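Local coordinates for protein probable Thioesterase (Bartonella henselae, PDB 3HM0) that probably hydrolyses thioesters, as a hot-dog-fold member of the thioesterase superfamily, at residues H37-R42 and R67-R72; V45-F50 and H56-E61; E86-F91 and K153-P158; E128-H133 and L138-V143. All blocks are in the same frame, centred on the assembly; numbering follows the deposited sequence.

In the fold
From the N terminus, strand 37-42 forms one outer strand of this chain's sheet, and contact 1 closes the first loop where the C-terminal end of helix 58-72 comes back to the strand. Nested inside that loop, contact 2 joins the turn after the strand to the beginning of the same helix. Contact 3 opens later, just ahead of and into strand 90-101, and closes only at the C-terminal tail; it encloses contact 4, the hairpin of strands 124-133 and 136-149. None of the loops cross. The sheet and the helix packed on it are tied where Arg67 of contact 1 meets Gln129 of contact 4 and where Tyr59 of contact 2 packs on Val139, while contacts 2 and 3 lie on opposite sides of the chain's centre.

Contact 1 (H37-R42 and R67-R72); sequences HDFQAR and RSEFLR
Oxygen OE2 of Glu69, 3.6 Å from CZ of Phe39, is held by NH1 of Arg72 at 2.9 Å and by the hydroxyl of Tyr44 of a second subunit. This is the hot-dog fold, a helix packed against an antiparallel sheet, and here the late turns of helix 58-72 meet strand 37-42. Arg72 lies one helical turn beyond Glu69 and presents itself side-on, adding a bond from NE to Glu69 OE1 at 3.0 Å. Both nitrogens come from above the carboxylate plane, and the pairing fixes how the acid is rotated. Glu69 CG, anti to the carbonyl carbon (chi1 -68°), lies over the middle of the Phe39 ring, 3.6 Å from the ring centroid, in a CH-pi contact. The bend at chi2 then carries the carboxylate on over the same ring, its plane only 19° from that of the phenyl group. A charged side chain thus covers an aromatic face while its oxygens stay engaged with arginine and tyrosine. At the start of the strand, His37 and Phe70 form an oblique aromatic pair, centroids 4.5 Å apart. His37 ND1 is hydrogen-bonded to Asp73, and Phe70 CD1 sits over the centre of the imidazole, 3.7 Å from ND1.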
loop_
_atom_site.group_PDB
_atom_site.type_symbol
_atom_site.label_atom_id
_atom_site.label_comp_id
_atom_site.label_asym_id
_atom_site.label_seq_id
_atom_site.Cartn_x
_atom_site.Cartn_y
_atom_site.Cartn_z
ATOM N N HIS A 37 0.892 -19.238 17.155
ATOM C CA HIS A 37 1.481 -18.005 17.660
ATOM C C HIS A 37 0.485 -16.875 17.501
ATOM O O HIS A 37 -0.181 -16.781 16.474
ATOM C CB HIS A 37 2.764 -17.679 16.916
ATOM C CG HIS A 37 3.886 -18.619 17.221
ATOM N ND1 HIS A 37 5.202 -18.209 17.284
ATOM C CD2 HIS A 37 3.892 -19.947 17.491
ATOM C CE1 HIS A 37 5.972 -19.246 17.570
ATOM N NE2 HIS A 37 5.201 -20.312 17.704
ATOM N N ASP A 38 0.388 -16.035 18.528
ATOM C CA ASP A 38 -0.553 -14.920 18.563
ATOM C C ASP A 38 0.156 -13.582 18.378
ATOM O O ASP A 38 1.171 -13.298 19.040
ATOM C CB ASP A 38 -1.345 -14.903 19.885
ATOM C CG ASP A 38 -2.517 -15.885 19.897
ATOM O OD1 ASP A 38 -2.520 -16.860 19.118
ATOM O OD2 ASP A 38 -3.450 -15.680 20.704
ATOM N N PHE A 39 -0.400 -12.769 17.479
ATOM C CA PHE A 39 0.043 -11.399 17.279
ATOM C C PHE A 39 -1.115 -10.416 17.035
ATOM O O PHE A 39 -2.035 -10.692 16.262
ATOM C CB PHE A 39 1.050 -11.330 16.137
ATOM C CG PHE A 39 1.826 -10.057 16.115
ATOM C CD1 PHE A 39 2.778 -9.793 17.104
ATOM C CD2 PHE A 39 1.578 -9.094 15.134
ATOM C CE1 PHE A 39 3.481 -8.588 17.109
ATOM C CE2 PHE A 39 2.289 -7.883 15.124
ATOM C CZ PHE A 39 3.242 -7.632 16.110
ATOM N N GLN A 40 -1.057 -9.264 17.691
ATOM C CA GLN A 40 -2.115 -8.274 17.567
ATOM C C GLN A 40 -1.713 -7.078 16.695
ATOM O O GLN A 40 -0.556 -6.656 16.678
ATOM C CB GLN A 40 -2.556 -7.787 18.939
ATOM C CG GLN A 40 -3.033 -8.899 19.882
ATOM C CD GLN A 40 -4.054 -8.415 20.908
ATOM O OE1 GLN A 40 -3.905 -7.347 21.516
ATOM N NE2 GLN A 40 -5.105 -9.194 21.088
ATOM N N ALA A 41 -2.681 -6.552 15.958
ATOM C CA ALA A 41 -2.511 -5.291 15.254
ATOM C C ALA A 41 -3.828 -4.545 15.254
ATOM O O ALA A 41 -4.900 -5.154 15.248
ATOM C CB ALA A 41 -2.000 -5.505 13.822
ATOM N N ARG A 42 -3.722 -3.228 15.290
ATOM C CA ARG A 42 -4.856 -2.318 15.246
ATOM C C ARG A 42 -5.180 -1.939 13.783
ATOM O O ARG A 42 -4.308 -1.952 12.917
ATOM C CB ARG A 42 -4.499 -1.063 16.062
ATOM C CG ARG A 42 -5.635 -0.053 16.255
ATOM C CD ARG A 42 -6.634 -0.556 17.265
ATOM N NE ARG A 42 -6.066 -0.595 18.607
ATOM C CZ ARG A 42 -6.770 -0.771 19.720
ATOM N NH1 ARG A 42 -8.084 -0.941 19.668
ATOM N NH2 ARG A 42 -6.149 -0.764 20.895
ATOM N N ARG A 67 3.431 -14.016 9.983
ATOM C CA ARG A 67 4.515 -14.869 9.524
ATOM C C ARG A 67 5.861 -14.313 9.937
ATOM O O ARG A 67 6.666 -15.044 10.473
ATOM C CB ARG A 67 4.483 -15.064 8.001
ATOM C CG ARG A 67 3.149 -15.600 7.492
ATOM C CD ARG A 67 3.235 -16.206 6.110
ATOM N NE ARG A 67 3.617 -15.221 5.108
ATOM C CZ ARG A 67 2.757 -14.428 4.483
ATOM N NH1 ARG A 67 1.464 -14.512 4.743
ATOM N NH2 ARG A 67 3.194 -13.539 3.588
ATOM N N SER A 68 6.115 -13.031 9.689
ATOM C CA SER A 68 7.377 -12.401 10.089
ATOM C C SER A 68 7.646 -12.500 11.592
ATOM O O SER A 68 8.795 -12.633 12.004
ATOM C CB SER A 68 7.405 -10.926 9.692
ATOM O OG SER A 68 7.541 -10.753 8.308
ATOM N N GLU A 69 6.591 -12.409 12.394
ATOM C CA GLU A 69 6.728 -12.427 13.838
ATOM C C GLU A 69 6.973 -13.847 14.320
ATOM O O GLU A 69 7.608 -14.059 15.363
ATOM C CB GLU A 69 5.502 -11.827 14.548
ATOM C CG GLU A 69 5.294 -10.317 14.349
ATOM C CD GLU A 69 6.413 -9.444 14.912
ATOM O OE1 GLU A 69 7.262 -9.955 15.659
ATOM O OE2 GLU A 69 6.451 -8.232 14.604
ATOM N N PHE A 70 6.457 -14.811 13.561
ATOM C CA PHE A 70 6.735 -16.220 13.781
ATOM C C PHE A 70 8.229 -16.426 13.545
ATOM O O PHE A 70 8.932 -16.938 14.415
ATOM C CB PHE A 70 5.905 -17.055 12.802
ATOM C CG PHE A 70 5.982 -18.533 13.026
ATOM C CD1 PHE A 70 4.973 -19.191 13.728
ATOM C CD2 PHE A 70 7.031 -19.278 12.506
ATOM C CE1 PHE A 70 5.016 -20.574 13.929
ATOM C CE2 PHE A 70 7.090 -20.656 12.706
ATOM C CZ PHE A 70 6.074 -21.306 13.424
ATOM N N LEU A 71 8.710 -15.978 12.387
ATOM C CA LEU A 71 10.097 -16.164 11.996
ATOM C C LEU A 71 11.065 -15.542 12.995
ATOM O O LEU A 71 12.083 -16.128 13.315
ATOM C CB LEU A 71 10.334 -15.625 10.579
ATOM C CG LEU A 71 9.540 -16.323 9.456
ATOM C CD1 LEU A 71 9.516 -15.496 8.139
ATOM C CD2 LEU A 71 9.992 -17.781 9.211
ATOM N N ARG A 72 10.730 -14.365 13.507
ATOM C CA ARG A 72 11.576 -13.691 14.477
ATOM C C ARG A 72 11.500 -14.387 15.850
ATOM O O ARG A 72 12.480 -14.387 16.608
ATOM C CB ARG A 72 11.200 -12.197 14.526
ATOM C CG ARG A 72 11.457 -11.435 15.838
ATOM C CD ARG A 72 11.358 -9.895 15.683
ATOM N NE ARG A 72 10.162 -9.440 14.977
ATOM C CZ ARG A 72 10.177 -8.805 13.802
ATOM N NH1 ARG A 72 9.035 -8.445 13.226
ATOM N NH2 ARG A 72 11.325 -8.532 13.194
#

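Contact 2 (V45-F50 and H56-E61); sequences VADTDF and HARYLE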
loop_
_atom_site.group_PDB
_atom_site.type_symbol
_atom_site.label_atom_id
_atom_site.label_comp_id
_atom_site.label_asym_id
_atom_site.label_seq_id
_atom_site.Cartn_x
_atom_site.Cartn_y
_atom_site.Cartn_z
ATOM N N VAL A 45 -6.858 4.126 9.549
ATOM C CA VAL A 45 -7.538 4.614 8.349
ATOM C C VAL A 45 -6.946 4.004 7.063
ATOM O O VAL A 45 -7.674 3.654 6.123
ATOM C CB VAL A 45 -7.614 6.169 8.292
ATOM C CG1 VAL A 45 -8.239 6.646 6.961
ATOM C CG2 VAL A 45 -8.425 6.725 9.481
ATOM N N ALA A 46 -5.620 3.861 7.049
ATOM C CA ALA A 46 -4.872 3.306 5.934
ATOM C C ALA A 46 -5.399 1.927 5.524
ATOM O O ALA A 46 -5.341 1.548 4.357
ATOM C CB ALA A 46 -3.419 3.224 6.293
ATOM N N ASP A 47 -5.922 1.177 6.480
ATOM C CA ASP A 47 -6.279 -0.217 6.221
ATOM C C ASP A 47 -7.651 -0.354 5.542
ATOM O O ASP A 47 -7.982 -1.425 5.022
ATOM C CB ASP A 47 -6.217 -1.011 7.522
ATOM C CG ASP A 47 -4.820 -1.098 8.059
ATOM O OD1 ASP A 47 -3.946 -1.625 7.321
ATOM O OD2 ASP A 47 -4.581 -0.617 9.197
ATOM N N THR A 48 -8.407 0.749 5.510
ATOM C CA THR A 48 -9.822 0.725 5.164
ATOM C C THR A 48 -10.066 1.126 3.724
ATOM O O THR A 48 -9.172 1.709 3.070
ATOM C CB THR A 48 -10.665 1.644 6.069
ATOM O OG1 THR A 48 -10.443 3.006 5.705
ATOM C CG2 THR A 48 -10.337 1.434 7.531
ATOM N N ASP A 49 -11.264 0.791 3.225
ATOM C CA ASP A 49 -11.698 1.273 1.917
ATOM C C ASP A 49 -13.013 2.028 1.954
ATOM O O ASP A 49 -13.622 2.203 3.012
ATOM C CB ASP A 49 -11.707 0.169 0.853
ATOM C CG ASP A 49 -12.807 -0.878 1.058
ATOM O OD1 ASP A 49 -13.830 -0.625 1.738
ATOM O OD2 ASP A 49 -12.631 -1.983 0.506
ATOM N N PHE A 50 -13.456 2.483 0.788
ATOM C CA PHE A 50 -14.707 3.233 0.736
ATOM C C PHE A 50 -15.960 2.462 1.201
ATOM O O PHE A 50 -16.970 3.087 1.485
ATOM C CB PHE A 50 -14.894 3.954 -0.608
ATOM C CG PHE A 50 -15.447 3.113 -1.724
ATOM C CD1 PHE A 50 -16.238 3.717 -2.712
ATOM C CD2 PHE A 50 -15.155 1.738 -1.836
ATOM C CE1 PHE A 50 -16.749 2.978 -3.781
ATOM C CE2 PHE A 50 -15.667 0.969 -2.901
ATOM C CZ PHE A 50 -16.461 1.590 -3.880
ATOM N N HIS A 56 -9.520 -5.546 1.150
ATOM C CA HIS A 56 -9.278 -7.003 1.143
ATOM C C HIS A 56 -7.786 -7.339 1.090
ATOM O O HIS A 56 -7.340 -8.261 1.761
ATOM C CB HIS A 56 -10.091 -7.746 0.063
ATOM C CG HIS A 56 -9.541 -7.603 -1.326
ATOM N ND1 HIS A 56 -9.702 -6.455 -2.077
ATOM C CD2 HIS A 56 -8.824 -8.460 -2.099
ATOM C CE1 HIS A 56 -9.095 -6.608 -3.248
ATOM N NE2 HIS A 56 -8.553 -7.812 -3.284
ATOM N N ALA A 57 -7.015 -6.574 0.327
ATOM C CA ALA A 57 -5.561 -6.819 0.225
ATOM C C ALA A 57 -4.786 -6.467 1.495
ATOM O O ALA A 57 -3.698 -6.967 1.680
ATOM C CB ALA A 57 -4.954 -6.097 -0.997
ATOM N N ARG A 58 -5.330 -5.617 2.371
ATOM C CA ARG A 58 -4.611 -5.286 3.599
ATOM C C ARG A 58 -4.552 -6.472 4.571
ATOM O O ARG A 58 -3.584 -6.597 5.333
ATOM C CB ARG A 58 -5.128 -4.006 4.286
ATOM C CG ARG A 58 -5.228 -2.766 3.387
ATOM C CD ARG A 58 -3.897 -2.065 3.139
ATOM N NE ARG A 58 -3.362 -1.583 4.412
ATOM C CZ ARG A 58 -2.427 -0.654 4.566
ATOM N NH1 ARG A 58 -1.880 -0.055 3.522
ATOM N NH2 ARG A 58 -2.053 -0.313 5.790
ATOM N N TYR A 59 -5.556 -7.352 4.524
ATOM C CA TYR A 59 -5.502 -8.597 5.320
ATOM C C TYR A 59 -4.248 -9.390 5.012
ATOM O O TYR A 59 -3.706 -10.019 5.904
ATOM C CB TYR A 59 -6.733 -9.504 5.121
ATOM C CG TYR A 59 -8.030 -8.926 5.631
ATOM C CD1 TYR A 59 -8.252 -8.766 6.991
ATOM C CD2 TYR A 59 -9.043 -8.548 4.747
ATOM C CE1 TYR A 59 -9.444 -8.241 7.466
ATOM C CE2 TYR A 59 -10.270 -8.019 5.221
ATOM C CZ TYR A 59 -10.452 -7.878 6.585
ATOM O OH TYR A 59 -11.628 -7.356 7.091
ATOM N N LEU A 60 -3.779 -9.358 3.767
ATOM C CA LEU A 60 -2.516 -10.018 3.423
ATOM C C LEU A 60 -1.293 -9.345 4.077
ATOM O O LEU A 60 -0.290 -10.005 4.322
ATOM C CB LEU A 60 -2.303 -10.112 1.915
ATOM C CG LEU A 60 -3.012 -11.163 1.053
ATOM C CD1 LEU A 60 -4.514 -10.856 0.862
ATOM C CD2 LEU A 60 -2.297 -11.218 -0.305
ATOM N N GLU A 61 -1.373 -8.041 4.346
ATOM C CA GLU A 61 -0.307 -7.365 5.099
ATOM C C GLU A 61 -0.293 -7.848 6.521
ATOM O O GLU A 61 0.779 -8.126 7.063
ATOM C CB GLU A 61 -0.419 -5.829 5.024
ATOM C CG GLU A 61 0.015 -5.316 3.651
ATOM C CD GLU A 61 0.108 -3.830 3.583
ATOM O OE1 GLU A 61 0.140 -3.198 4.651
ATOM O OE2 GLU A 61 0.148 -3.301 2.458
HETATM O O HOH W 1 -11.734 -4.981 -0.999
#
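One carboxylate oxygen, Asp47 OD1, receives two nitrogens of Arg58: NH2 at 2.8 Å and NE at 3.0 Å. The grip is side-on, and both nitrogens approach from the same face of the carboxylate, whose plane stands 62° from that of the guanidinium. On the arginine's side OD1 lies at the edge, close to the guanidinium plane. Bends at chi2 (-79°) and chi3 (-62°) bring the guanidinium to Asp47 OD1 and over the carbonyl O of Ala46, which sits above the centre of one face, 3.7 Å from CZ. Nearer the backbone, Arg58 CG lies 3.5 Å from the carbonyl O of Asp47. Glu61 OE1 occupies the opposite guanidinium face, a long ion pair 3.8 Å from NH2 to which no N-H points.

The next shell holds the acid in place: Asp47 OD2 is bonded to the backbone N of Tyr44. Further along the loop, a water spans the two segments, accepting from His56 N at 3.1 Å, pairing with His56 ND1 at 2.7 Å and reaching Asp49 OD2 weakly. Glu61 of a second subunit also forms salt bridges with Arg58, and the exchange is reciprocal. Arg58 is therefore surrounded by acids from two chains, an arrangement that would probably stabilise its positive charge and couple the start of the helix in this hot-dog protein to the subunit interface.

Contact 3 (E86-F91 and K153-P158); sequences EGEKLF and KPRRLP
Where Leu90, of strand 90-101, faces Arg155 of the C-terminal tail, the two CA atoms stay 8.3 Å apart and side chains bridge the distance. Arg155, bent at chi2 (-60°), turns its NE and NH2 toward Glu88. The two side chains cross at about a right angle, yet their flat ends are nearly coplanar, at 25°, and the carboxylate lies at the guanidinium edge. Glu88 OE2 is placed 2.5 Å from Arg155 NE, a salt bridge whose exact length is doubtful because it is so short; the companion bond from NH2 to OE1 is weak. OE1 also bonds to Asn149. NH1 turns back on the tail and donates to the carbonyl O of Pro154 at 3.3 Å. Beneath the charged ends, Leu90 CD2 rests against the aliphatic part of the arginine, 3.8 Å from CG. Arg155 is in turn bonded through its backbone to Leu147 of strand 136-149, so the tail of this hot-dog domain lies beside the paired strands 90-101 and 136-149.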
loop_
_atom_site.group_PDB
_atom_site.type_symbol
_atom_site.label_atom_id
_atom_site.label_comp_id
_atom_site.label_asym_id
_atom_site.label_seq_id
_atom_site.Cartn_x
_atom_site.Cartn_y
_atom_site.Cartn_z
ATOM N N GLU A 86 24.354 -16.547 5.011
ATOM C CA GLU A 86 24.233 -17.962 4.707
ATOM C C GLU A 86 25.069 -18.361 3.483
ATOM O O GLU A 86 25.147 -19.530 3.126
ATOM C CB GLU A 86 22.754 -18.319 4.482
ATOM C CG GLU A 86 21.792 -17.959 5.613
ATOM C CD GLU A 86 22.050 -18.732 6.902
ATOM O OE1 GLU A 86 22.424 -19.925 6.839
ATOM O OE2 GLU A 86 21.866 -18.153 7.990
ATOM N N GLY A 87 25.718 -17.397 2.844
ATOM C CA GLY A 87 26.506 -17.686 1.643
ATOM C C GLY A 87 26.001 -16.921 0.434
ATOM O O GLY A 87 26.794 -16.439 -0.383
ATOM N N GLU A 88 24.677 -16.823 0.327
ATOM C CA GLU A 88 24.007 -15.939 -0.631
ATOM C C GLU A 88 22.802 -15.277 0.041
ATOM O O GLU A 88 22.358 -15.713 1.104
ATOM C CB GLU A 88 23.580 -16.702 -1.899
ATOM C CG GLU A 88 23.192 -18.158 -1.665
ATOM C CD GLU A 88 22.484 -18.807 -2.857
ATOM O OE1 GLU A 88 22.588 -18.300 -4.005
ATOM O OE2 GLU A 88 21.830 -19.842 -2.630
ATOM N N LYS A 89 22.273 -14.228 -0.581
ATOM C CA LYS A 89 21.087 -13.563 -0.064
ATOM C C LYS A 89 19.857 -14.410 -0.357
ATOM O O LYS A 89 19.759 -15.035 -1.410
ATOM C CB LYS A 89 20.939 -12.180 -0.671
ATOM C CG LYS A 89 22.182 -11.337 -0.555
ATOM C CD LYS A 89 21.916 -9.919 -1.007
ATOM C CE LYS A 89 23.044 -9.000 -0.605
ATOM N NZ LYS A 89 23.092 -7.864 -1.569
ATOM N N LEU A 90 18.929 -14.440 0.592
ATOM C CA LEU A 90 17.808 -15.370 0.536
ATOM C C LEU A 90 16.534 -14.678 0.951
ATOM O O LEU A 90 16.547 -13.873 1.869
ATOM C CB LEU A 90 18.068 -16.605 1.425
ATOM C CG LEU A 90 19.208 -17.530 0.968
ATOM C CD1 LEU A 90 19.593 -18.550 2.045
ATOM C CD2 LEU A 90 18.877 -18.216 -0.377
ATOM N N PHE A 91 15.436 -14.991 0.269
ATOM C CA PHE A 91 14.163 -14.336 0.528
ATOM C C PHE A 91 13.064 -15.364 0.527
ATOM O O PHE A 91 13.068 -16.279 -0.276
ATOM C CB PHE A 91 13.828 -13.277 -0.536
ATOM C CG PHE A 91 14.892 -12.221 -0.737
ATOM C CD1 PHE A 91 14.869 -11.038 -0.000
ATOM C CD2 PHE A 91 15.888 -12.398 -1.685
ATOM C CE1 PHE A 91 15.839 -10.043 -0.189
ATOM C CE2 PHE A 91 16.870 -11.425 -1.888
ATOM C CZ PHE A 91 16.846 -10.237 -1.137
ATOM N N LYS A 153 16.250 -18.293 -8.074
ATOM C CA LYS A 153 16.397 -19.749 -8.028
ATOM C C LYS A 153 16.056 -20.275 -6.628
ATOM O O LYS A 153 16.483 -19.686 -5.641
ATOM C CB LYS A 153 17.814 -20.174 -8.443
ATOM N N PRO A 154 15.278 -21.377 -6.541
ATOM C CA PRO A 154 14.906 -22.002 -5.266
ATOM C C PRO A 154 16.088 -22.596 -4.512
ATOM O O PRO A 154 17.070 -23.019 -5.133
ATOM C CB PRO A 154 13.946 -23.123 -5.686
ATOM C CG PRO A 154 14.248 -23.374 -7.100
ATOM C CD PRO A 154 14.628 -22.054 -7.674
ATOM N N ARG A 155 15.973 -22.623 -3.182
ATOM C CA ARG A 155 17.020 -23.105 -2.283
ATOM C C ARG A 155 16.386 -23.875 -1.142
ATOM O O ARG A 155 15.241 -23.617 -0.787
ATOM C CB ARG A 155 17.852 -21.934 -1.727
ATOM C CG ARG A 155 18.730 -21.217 -2.747
ATOM C CD ARG A 155 19.734 -22.179 -3.352
ATOM N NE ARG A 155 20.776 -21.493 -4.106
ATOM C CZ ARG A 155 20.920 -21.537 -5.427
ATOM N NH1 ARG A 155 20.079 -22.243 -6.181
ATOM N NH2 ARG A 155 21.925 -20.876 -5.994
ATOM N N ARG A 156 17.126 -24.818 -0.567
ATOM C CA ARG A 156 16.593 -25.636 0.518
ATOM C C ARG A 156 16.448 -24.833 1.818
ATOM O O ARG A 156 17.228 -23.919 2.084
ATOM C CB ARG A 156 17.450 -26.890 0.737
ATOM N N LEU A 157 15.438 -25.168 2.610
ATOM C CA LEU A 157 15.261 -24.568 3.932
ATOM C C LEU A 157 16.418 -24.952 4.871
ATOM O O LEU A 157 16.866 -26.105 4.865
ATOM C CB LEU A 157 13.900 -24.967 4.552
ATOM C CG LEU A 157 12.610 -24.612 3.797
ATOM C CD1 LEU A 157 11.403 -25.120 4.553
ATOM C CD2 LEU A 157 12.477 -23.104 3.537
ATOM N N PRO A 158 16.917 -23.983 5.669
ATOM C CA PRO A 158 17.985 -24.242 6.646
ATOM C C PRO A 158 17.527 -24.875 7.968
ATOM O O PRO A 158 16.380 -24.682 8.382
ATOM C CB PRO A 158 18.541 -22.842 6.914
ATOM C CG PRO A 158 17.367 -21.937 6.675
ATOM C CD PRO A 158 16.670 -22.539 5.499
#

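Contact 4 (E128-H133 and L138-V143); sequences EQYILH and LVTAKV
The ring of Tyr130 turns an edge to Thr140, with CD1 3.5 Å from the methyl CG2, while the ring of Phe36 meets it with planes at about 85°. Lys142 NZ approaches obliquely, 3.7 Å from the phenol OH, and its CE lies beside Glu128 CG. These groups share one face of an antiparallel beta hairpin, strands 124-133 and 136-149, in the middle of the hot-dog sheet. Tyr130 and Thr140 form a non-hydrogen-bonded pair, and Thr140 holds its methyl at the ring because CG2 stands anti to the carbonyl carbon.

The other face, carrying Gln129, Ile131, Val139 and Ala141, is turned to helix 58-72, where Phe63 packs on the last three. The Gln129 amide, set among these buried side chains, is held at both ends: OE1 accepts from Arg67, and NE2 donates to Thr115 and to the carbonyl of Phe63. These bonds fix the rotation of the amide, with OE1 3.8 Å from Val143 CG2.

Gln129 N to Ala141 O and Ala141 N to Gln129 O are both 2.8 Å. Toward the turn the pairing shifts into a classic beta bulge, in which Leu138 and Val139 both face Ile131. Ile131 N donates to Val139 O, and Ile131 O receives Leu138 N at 2.8 Å and, weakly, Val139 N at 3.3 Å.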
loop_
_atom_site.group_PDB
_atom_site.type_symbol
_atom_site.label_atom_id
_atom_site.label_comp_id
_atom_site.label_asym_id
_atom_site.label_seq_id
_atom_site.Cartn_x
_atom_site.Cartn_y
_atom_site.Cartn_z
ATOM N N GLU A 128 -0.971 -22.076 8.172
ATOM C CA GLU A 128 -2.393 -21.840 8.365
ATOM C C GLU A 128 -2.516 -20.601 9.218
ATOM O O GLU A 128 -2.085 -20.596 10.375
ATOM C CB GLU A 128 -3.065 -23.004 9.099
ATOM C CG GLU A 128 -3.451 -24.193 8.226
ATOM C CD GLU A 128 -3.930 -25.412 9.053
ATOM O OE1 GLU A 128 -4.274 -25.252 10.261
ATOM O OE2 GLU A 128 -3.960 -26.530 8.477
ATOM N N GLN A 129 -3.127 -19.554 8.660
ATOM C CA GLN A 129 -3.255 -18.288 9.382
ATOM C C GLN A 129 -4.700 -17.916 9.571
ATOM O O GLN A 129 -5.515 -18.213 8.711
ATOM C CB GLN A 129 -2.489 -17.178 8.667
ATOM C CG GLN A 129 -1.023 -17.483 8.485
ATOM C CD GLN A 129 -0.225 -16.259 8.138
ATOM O OE1 GLN A 129 0.034 -15.999 6.955
ATOM N NE2 GLN A 129 0.170 -15.483 9.163
ATOM N N TYR A 130 -5.002 -17.266 10.695
ATOM C CA TYR A 130 -6.349 -16.818 11.025
ATOM C C TYR A 130 -6.360 -15.368 11.535
ATOM O O TYR A 130 -5.424 -14.916 12.209
ATOM C CB TYR A 130 -6.997 -17.755 12.069
ATOM C CG TYR A 130 -7.108 -19.206 11.621
ATOM C CD1 TYR A 130 -8.183 -19.641 10.850
ATOM C CD2 TYR A 130 -6.123 -20.137 11.952
ATOM C CE1 TYR A 130 -8.274 -20.963 10.417
ATOM C CE2 TYR A 130 -6.204 -21.464 11.526
ATOM C CZ TYR A 130 -7.285 -21.874 10.761
ATOM O OH TYR A 130 -7.364 -23.192 10.335
ATOM N N ILE A 131 -7.427 -14.639 11.215
ATOM C CA ILE A 131 -7.604 -13.302 11.747
ATOM C C ILE A 131 -8.934 -13.187 12.468
ATOM O O ILE A 131 -9.991 -13.341 11.869
ATOM C CB ILE A 131 -7.422 -12.192 10.672
ATOM C CG1 ILE A 131 -5.965 -12.176 10.177
ATOM C CG2 ILE A 131 -7.807 -10.819 11.251
ATOM C CD1 ILE A 131 -5.692 -11.286 9.019
ATOM N N LEU A 132 -8.865 -12.920 13.771
ATOM C CA LEU A 132 -10.068 -12.733 14.578
ATOM C C LEU A 132 -10.120 -11.335 15.163
ATOM O O LEU A 132 -9.082 -10.690 15.386
ATOM C CB LEU A 132 -10.123 -13.730 15.747
ATOM C CG LEU A 132 -10.033 -15.208 15.399
ATOM C CD1 LEU A 132 -8.591 -15.620 15.301
ATOM C CD2 LEU A 132 -10.781 -16.041 16.450
ATOM N N HIS A 133 -11.345 -10.889 15.407
ATOM C CA HIS A 133 -11.578 -9.787 16.288
ATOM C C HIS A 133 -12.289 -10.319 17.537
ATOM O O HIS A 133 -13.477 -10.648 17.489
ATOM C CB HIS A 133 -12.399 -8.707 15.604
ATOM C CG HIS A 133 -12.752 -7.585 16.517
ATOM N ND1 HIS A 133 -14.044 -7.136 16.677
ATOM C CD2 HIS A 133 -11.987 -6.849 17.361
ATOM C CE1 HIS A 133 -14.059 -6.155 17.564
ATOM N NE2 HIS A 133 -12.823 -5.960 17.993
ATOM N N LEU A 138 -12.715 -13.660 11.224
ATOM C CA LEU A 138 -12.942 -12.748 10.096
ATOM C C LEU A 138 -12.416 -13.303 8.766
ATOM O O LEU A 138 -13.161 -13.391 7.775
ATOM C CB LEU A 138 -12.373 -11.351 10.377
ATOM C CG LEU A 138 -12.685 -10.728 11.748
ATOM C CD1 LEU A 138 -11.723 -9.601 12.093
ATOM C CD2 LEU A 138 -14.123 -10.269 11.878
ATOM N N VAL A 139 -11.151 -13.706 8.760
ATOM C CA VAL A 139 -10.485 -14.103 7.545
ATOM C C VAL A 139 -9.604 -15.296 7.890
ATOM O O VAL A 139 -9.080 -15.362 8.995
ATOM C CB VAL A 139 -9.588 -12.937 6.996
ATOM C CG1 VAL A 139 -8.867 -13.359 5.721
ATOM C CG2 VAL A 139 -10.401 -11.681 6.740
ATOM N N THR A 140 -9.454 -16.242 6.966
ATOM C CA THR A 140 -8.606 -17.427 7.208
ATOM C C THR A 140 -7.763 -17.674 5.970
ATOM O O THR A 140 -8.201 -17.352 4.871
ATOM C CB THR A 140 -9.431 -18.721 7.400
ATOM O OG1 THR A 140 -10.064 -19.046 6.160
ATOM C CG2 THR A 140 -10.477 -18.589 8.497
ATOM N N ALA A 141 -6.582 -18.268 6.121
ATOM C CA ALA A 141 -5.725 -18.463 4.956
ATOM C C ALA A 141 -4.775 -19.665 5.025
ATOM O O ALA A 141 -4.267 -20.016 6.107
ATOM C CB ALA A 141 -4.946 -17.181 4.645
ATOM N N LYS A 142 -4.552 -20.283 3.862
ATOM C CA LYS A 142 -3.547 -21.315 3.698
ATOM C C LYS A 142 -2.495 -20.766 2.768
ATOM O O LYS A 142 -2.796 -20.278 1.684
ATOM C CB LYS A 142 -4.137 -22.613 3.128
ATOM C CG LYS A 142 -4.707 -23.602 4.171
ATOM C CD LYS A 142 -6.176 -23.300 4.528
ATOM C CE LYS A 142 -6.531 -23.720 5.979
ATOM N NZ LYS A 142 -7.563 -22.808 6.633
ATOM N N VAL A 143 -1.248 -20.815 3.216
ATOM C CA VAL A 143 -0.184 -20.155 2.496
ATOM C C VAL A 143 0.928 -21.147 2.253
ATOM O O VAL A 143 1.299 -21.903 3.150
ATOM C CB VAL A 143 0.372 -18.968 3.300
ATOM C CG1 VAL A 143 1.070 -18.038 2.389
ATOM C CG2 VAL A 143 -0.749 -18.217 4.014
#